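Local coordinates for envelope glycoprotein (Bourbon virus, PDB 5ZKX), which probably mediates entry of the virus into host cells by fusing the viral and cellular membranes, as a trimeric gp64-family envelope glycoprotein, at residues Asp238-Cys252 and Tyr258-Met272. Residues are numbered along the deposited sequence; the frame is centred on the assembly and turned at random.
Sequences DGDNFFEFPSSGFIC and YKNEKQKNNLLHPGM
An antiparallel beta hairpin, strands 250-252 and 256-260, forms the centre of this contact, and strand 271-272 returns alongside its first arm. I251 and Y258 make a hydrogen-bonded pair: Y258 N reaches I251 O at 2.7 Å and I251 N donates a hydrogen bond to Y258 O. N260 N adds a third antiparallel bond, to G249 O. On the other edge of strand 250-252, G271 N donates to F250 O and C252 N to G271 O (2.7 Å); I251 thus pairs parallel with G271.

On one side of the sheet the F250 ring is sandwiched. P270 CB sits over the centre of one face, 3.3 Å from the ring centroid and 5° off the normal, while K259 CG covers the opposite face nearer the rim, 3.9 Å from the centroid. Both are CH-pi contacts. Beyond CG the lysine runs extended, and its NZ is held by N266 O at 2.8 Å, tying the loop back to the hairpin.

Y258 lies on the other side. With CG anti to its carbonyl carbon (chi1 -59°), its ring extends to strand 241-245 and forms an offset stack with F243, centroids 4.5 Å apart and planes at 15°. Its hydroxyl donates to D238 OD2 at 2.5 Å, through the anti lone pair, and accepts a weak bond from N241 ND2. K34 and K204 form salt bridges with D238, which would favour its carboxylate form, and the amide oxygen of N241 is bonded to K413. The C252-C257 disulfide staples the hairpin close to its turn, giving a disulfide-closed beta hairpin built into a mixed sheet.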
# COMPACT_ATOMS: atom_id res chain seq x y z
N ASP A 238 15.54 -8.41 9.54
CA ASP A 238 16.27 -9.52 8.94
C ASP A 238 16.21 -9.33 7.43
O ASP A 238 15.21 -9.68 6.80
CB ASP A 238 15.70 -10.86 9.36
CG ASP A 238 16.41 -12.03 8.70
OD1 ASP A 238 17.60 -11.87 8.35
OD2 ASP A 238 15.79 -13.09 8.52
N GLY A 239 17.28 -8.78 6.86
CA GLY A 239 17.27 -8.49 5.44
C GLY A 239 16.24 -7.42 5.16
O GLY A 239 16.34 -6.28 5.63
N ASP A 240 15.23 -7.78 4.37
CA ASP A 240 14.13 -6.87 4.06
C ASP A 240 12.89 -7.17 4.88
O ASP A 240 11.81 -6.63 4.58
CB ASP A 240 13.81 -6.93 2.56
CG ASP A 240 13.61 -8.35 2.06
OD1 ASP A 240 13.72 -9.29 2.87
OD2 ASP A 240 13.35 -8.52 0.85
N ASN A 241 13.00 -8.00 5.91
CA ASN A 241 11.91 -8.32 6.82
C ASN A 241 12.05 -7.48 8.09
O ASN A 241 13.13 -7.39 8.67
CB ASN A 241 11.92 -9.80 7.20
CG ASN A 241 11.43 -10.69 6.07
OD1 ASN A 241 10.88 -10.21 5.09
ND2 ASN A 241 11.62 -11.99 6.23
N PHE A 242 10.94 -6.89 8.52
CA PHE A 242 10.91 -6.07 9.73
C PHE A 242 9.70 -6.47 10.55
O PHE A 242 8.58 -6.52 10.03
CB PHE A 242 10.86 -4.58 9.38
CG PHE A 242 12.00 -4.12 8.53
CD1 PHE A 242 11.97 -4.31 7.15
CD2 PHE A 242 13.11 -3.52 9.09
CE1 PHE A 242 13.01 -3.90 6.36
CE2 PHE A 242 14.15 -3.10 8.30
CZ PHE A 242 14.11 -3.30 6.94
N PHE A 243 9.92 -6.74 11.84
CA PHE A 243 8.89 -7.36 12.65
C PHE A 243 9.17 -7.12 14.12
O PHE A 243 10.32 -6.96 14.53
CB PHE A 243 8.80 -8.86 12.37
CG PHE A 243 10.11 -9.59 12.50
CD1 PHE A 243 11.02 -9.61 11.46
CD2 PHE A 243 10.44 -10.24 13.68
CE1 PHE A 243 12.23 -10.27 11.58
CE2 PHE A 243 11.64 -10.91 13.80
CZ PHE A 243 12.53 -10.92 12.76
N GLU A 244 8.10 -7.12 14.90
CA GLU A 244 8.18 -7.04 16.35
C GLU A 244 8.40 -8.44 16.92
O GLU A 244 7.54 -9.31 16.76
CB GLU A 244 6.90 -6.41 16.91
CG GLU A 244 7.02 -5.78 18.26
CD GLU A 244 5.74 -5.05 18.65
OE1 GLU A 244 5.31 -4.16 17.90
OE2 GLU A 244 5.17 -5.39 19.71
N PHE A 245 9.54 -8.65 17.56
CA PHE A 245 9.83 -9.97 18.12
C PHE A 245 9.05 -10.17 19.42
O PHE A 245 9.14 -9.33 20.32
CB PHE A 245 11.33 -10.13 18.38
CG PHE A 245 11.79 -11.56 18.38
CD1 PHE A 245 11.47 -12.40 17.34
CD2 PHE A 245 12.53 -12.05 19.44
CE1 PHE A 245 11.89 -13.72 17.34
CE2 PHE A 245 12.95 -13.37 19.44
CZ PHE A 245 12.63 -14.20 18.39
N PRO A 246 8.31 -11.26 19.56
CA PRO A 246 7.32 -11.36 20.64
C PRO A 246 7.91 -11.70 22.00
O PRO A 246 9.13 -11.74 22.18
CB PRO A 246 6.40 -12.49 20.15
CG PRO A 246 7.33 -13.39 19.40
CD PRO A 246 8.33 -12.48 18.73
N SER A 247 7.02 -11.93 22.96
CA SER A 247 7.43 -12.21 24.33
C SER A 247 8.22 -13.51 24.43
O SER A 247 9.32 -13.54 24.99
CB SER A 247 6.19 -12.27 25.23
OG SER A 247 5.15 -13.00 24.60
N SER A 248 7.68 -14.59 23.88
CA SER A 248 8.24 -15.92 24.06
C SER A 248 9.36 -16.25 23.08
O SER A 248 9.84 -17.39 23.07
CB SER A 248 7.13 -16.97 23.95
OG SER A 248 6.26 -16.64 22.88
N GLY A 249 9.80 -15.29 22.27
CA GLY A 249 10.89 -15.54 21.35
C GLY A 249 10.57 -16.59 20.30
O GLY A 249 11.38 -17.48 20.03
N PHE A 250 9.38 -16.49 19.71
CA PHE A 250 8.97 -17.40 18.64
C PHE A 250 7.89 -16.69 17.83
O PHE A 250 6.82 -16.38 18.37
CB PHE A 250 8.45 -18.72 19.21
CG PHE A 250 8.36 -19.83 18.20
CD1 PHE A 250 7.73 -21.02 18.53
CD2 PHE A 250 8.89 -19.69 16.93
CE1 PHE A 250 7.64 -22.05 17.61
CE2 PHE A 250 8.81 -20.71 16.01
CZ PHE A 250 8.18 -21.90 16.34
N ILE A 251 8.17 -16.43 16.55
CA ILE A 251 7.22 -15.75 15.68
C ILE A 251 7.37 -16.31 14.28
O ILE A 251 8.47 -16.68 13.85
CB ILE A 251 7.42 -14.21 15.70
CG1 ILE A 251 6.30 -13.51 14.92
CG2 ILE A 251 8.80 -13.83 15.15
CD1 ILE A 251 6.47 -12.01 14.83
N CYS A 252 6.25 -16.39 13.56
CA CYS A 252 6.23 -16.86 12.19
C CYS A 252 5.69 -15.76 11.29
O CYS A 252 4.58 -15.26 11.51
CB CYS A 252 5.38 -18.13 12.04
SG CYS A 252 6.22 -19.66 12.48
N TYR A 258 11.00 -17.30 13.12
CA TYR A 258 12.16 -16.96 13.93
C TYR A 258 11.94 -17.46 15.35
O TYR A 258 11.04 -16.99 16.05
CB TYR A 258 12.39 -15.44 13.95
CG TYR A 258 12.63 -14.85 12.58
CD1 TYR A 258 11.58 -14.30 11.85
CD2 TYR A 258 13.90 -14.83 12.02
CE1 TYR A 258 11.80 -13.76 10.60
CE2 TYR A 258 14.12 -14.29 10.78
CZ TYR A 258 13.07 -13.75 10.07
OH TYR A 258 13.29 -13.20 8.82
N LYS A 259 12.76 -18.42 15.77
CA LYS A 259 12.68 -18.97 17.12
C LYS A 259 13.95 -18.64 17.87
O LYS A 259 15.06 -18.93 17.40
CB LYS A 259 12.45 -20.48 17.11
CG LYS A 259 11.99 -21.01 18.46
CD LYS A 259 11.77 -22.50 18.43
CE LYS A 259 10.83 -22.94 19.53
NZ LYS A 259 10.96 -24.39 19.83
N ASN A 260 13.80 -18.03 19.03
CA ASN A 260 14.93 -17.74 19.89
C ASN A 260 15.41 -19.02 20.55
O ASN A 260 14.66 -19.66 21.29
CB ASN A 260 14.52 -16.71 20.95
CG ASN A 260 15.70 -16.14 21.69
OD1 ASN A 260 16.83 -16.18 21.22
ND2 ASN A 260 15.45 -15.59 22.88
N GLU A 261 16.65 -19.41 20.27
CA GLU A 261 17.31 -20.36 21.15
C GLU A 261 17.30 -19.79 22.56
O GLU A 261 17.16 -18.57 22.74
CB GLU A 261 18.73 -20.64 20.66
CG GLU A 261 18.78 -21.62 19.50
CD GLU A 261 19.71 -21.17 18.39
OE1 GLU A 261 19.44 -21.50 17.21
OE2 GLU A 261 20.70 -20.48 18.69
N LYS A 262 17.46 -20.65 23.56
CA LYS A 262 16.95 -20.30 24.88
C LYS A 262 15.44 -20.14 24.74
O LYS A 262 14.95 -19.00 24.64
CB LYS A 262 17.58 -19.03 25.47
CG LYS A 262 19.05 -19.15 25.83
CD LYS A 262 19.24 -20.00 27.07
CE LYS A 262 20.06 -21.24 26.75
NZ LYS A 262 20.06 -22.21 27.88
N GLN A 263 14.71 -21.26 24.76
CA GLN A 263 13.46 -21.58 24.05
C GLN A 263 13.72 -22.31 22.74
O GLN A 263 12.81 -22.44 21.92
CB GLN A 263 12.62 -20.33 23.75
CG GLN A 263 11.62 -19.98 24.83
CD GLN A 263 12.07 -18.80 25.66
OE1 GLN A 263 12.52 -17.78 25.13
NE2 GLN A 263 11.95 -18.92 26.98
N LYS A 264 14.94 -22.81 22.55
CA LYS A 264 15.15 -23.82 21.51
C LYS A 264 14.55 -25.16 21.92
O LYS A 264 13.90 -25.83 21.11
CB LYS A 264 16.64 -23.97 21.22
CG LYS A 264 16.97 -25.21 20.40
CD LYS A 264 18.39 -25.18 19.86
CE LYS A 264 18.68 -26.41 19.01
NZ LYS A 264 19.93 -26.25 18.20
N ASN A 265 14.75 -25.57 23.17
CA ASN A 265 14.26 -26.84 23.69
C ASN A 265 12.86 -26.75 24.28
O ASN A 265 12.40 -27.72 24.89
CB ASN A 265 15.22 -27.39 24.75
CG ASN A 265 16.45 -28.04 24.14
OD1 ASN A 265 17.58 -27.75 24.54
ND2 ASN A 265 16.23 -28.93 23.18
N ASN A 266 12.18 -25.62 24.11
CA ASN A 266 10.84 -25.44 24.65
C ASN A 266 9.80 -25.57 23.54
O ASN A 266 10.05 -25.16 22.40
CB ASN A 266 10.70 -24.08 25.33
CG ASN A 266 11.58 -23.95 26.56
OD1 ASN A 266 12.41 -23.05 26.66
ND2 ASN A 266 11.40 -24.86 27.51
N LEU A 267 8.65 -26.13 23.88
CA LEU A 267 7.53 -26.26 22.95
C LEU A 267 6.62 -25.05 23.12
O LEU A 267 6.00 -24.87 24.17
CB LEU A 267 6.76 -27.56 23.20
CG LEU A 267 7.50 -28.87 22.93
CD1 LEU A 267 6.77 -30.03 23.58
CD2 LEU A 267 7.65 -29.09 21.43
N LEU A 268 6.52 -24.22 22.08
CA LEU A 268 5.73 -23.00 22.14
C LEU A 268 4.94 -22.84 20.85
O LEU A 268 5.43 -23.16 19.77
CB LEU A 268 6.62 -21.76 22.34
CG LEU A 268 7.72 -21.80 23.40
CD1 LEU A 268 9.08 -21.93 22.74
CD2 LEU A 268 7.66 -20.56 24.27
N HIS A 269 3.72 -22.35 20.98
CA HIS A 269 3.01 -21.84 19.82
C HIS A 269 3.66 -20.53 19.40
O HIS A 269 3.78 -19.61 20.23
CB HIS A 269 1.53 -21.61 20.14
CG HIS A 269 0.80 -22.87 20.52
ND1 HIS A 269 1.31 -24.12 20.30
CD2 HIS A 269 -0.42 -23.05 21.08
CE1 HIS A 269 0.45 -25.03 20.72
NE2 HIS A 269 -0.61 -24.41 21.20
N PRO A 270 4.11 -20.39 18.16
CA PRO A 270 4.71 -19.12 17.74
C PRO A 270 3.65 -18.06 17.51
O PRO A 270 2.46 -18.34 17.38
CB PRO A 270 5.41 -19.48 16.43
CG PRO A 270 4.60 -20.58 15.88
CD PRO A 270 4.10 -21.37 17.06
N GLY A 271 4.11 -16.81 17.48
CA GLY A 271 3.26 -15.73 17.03
C GLY A 271 2.93 -15.94 15.57
O GLY A 271 3.81 -16.27 14.77
N MET A 272 1.67 -15.76 15.20
CA MET A 272 1.19 -16.07 13.87
C MET A 272 0.86 -14.79 13.11
O MET A 272 0.21 -13.90 13.66
CB MET A 272 -0.03 -16.98 13.93
CG MET A 272 -0.24 -17.80 12.67
SD MET A 272 0.99 -19.10 12.55
CE MET A 272 1.96 -18.49 11.20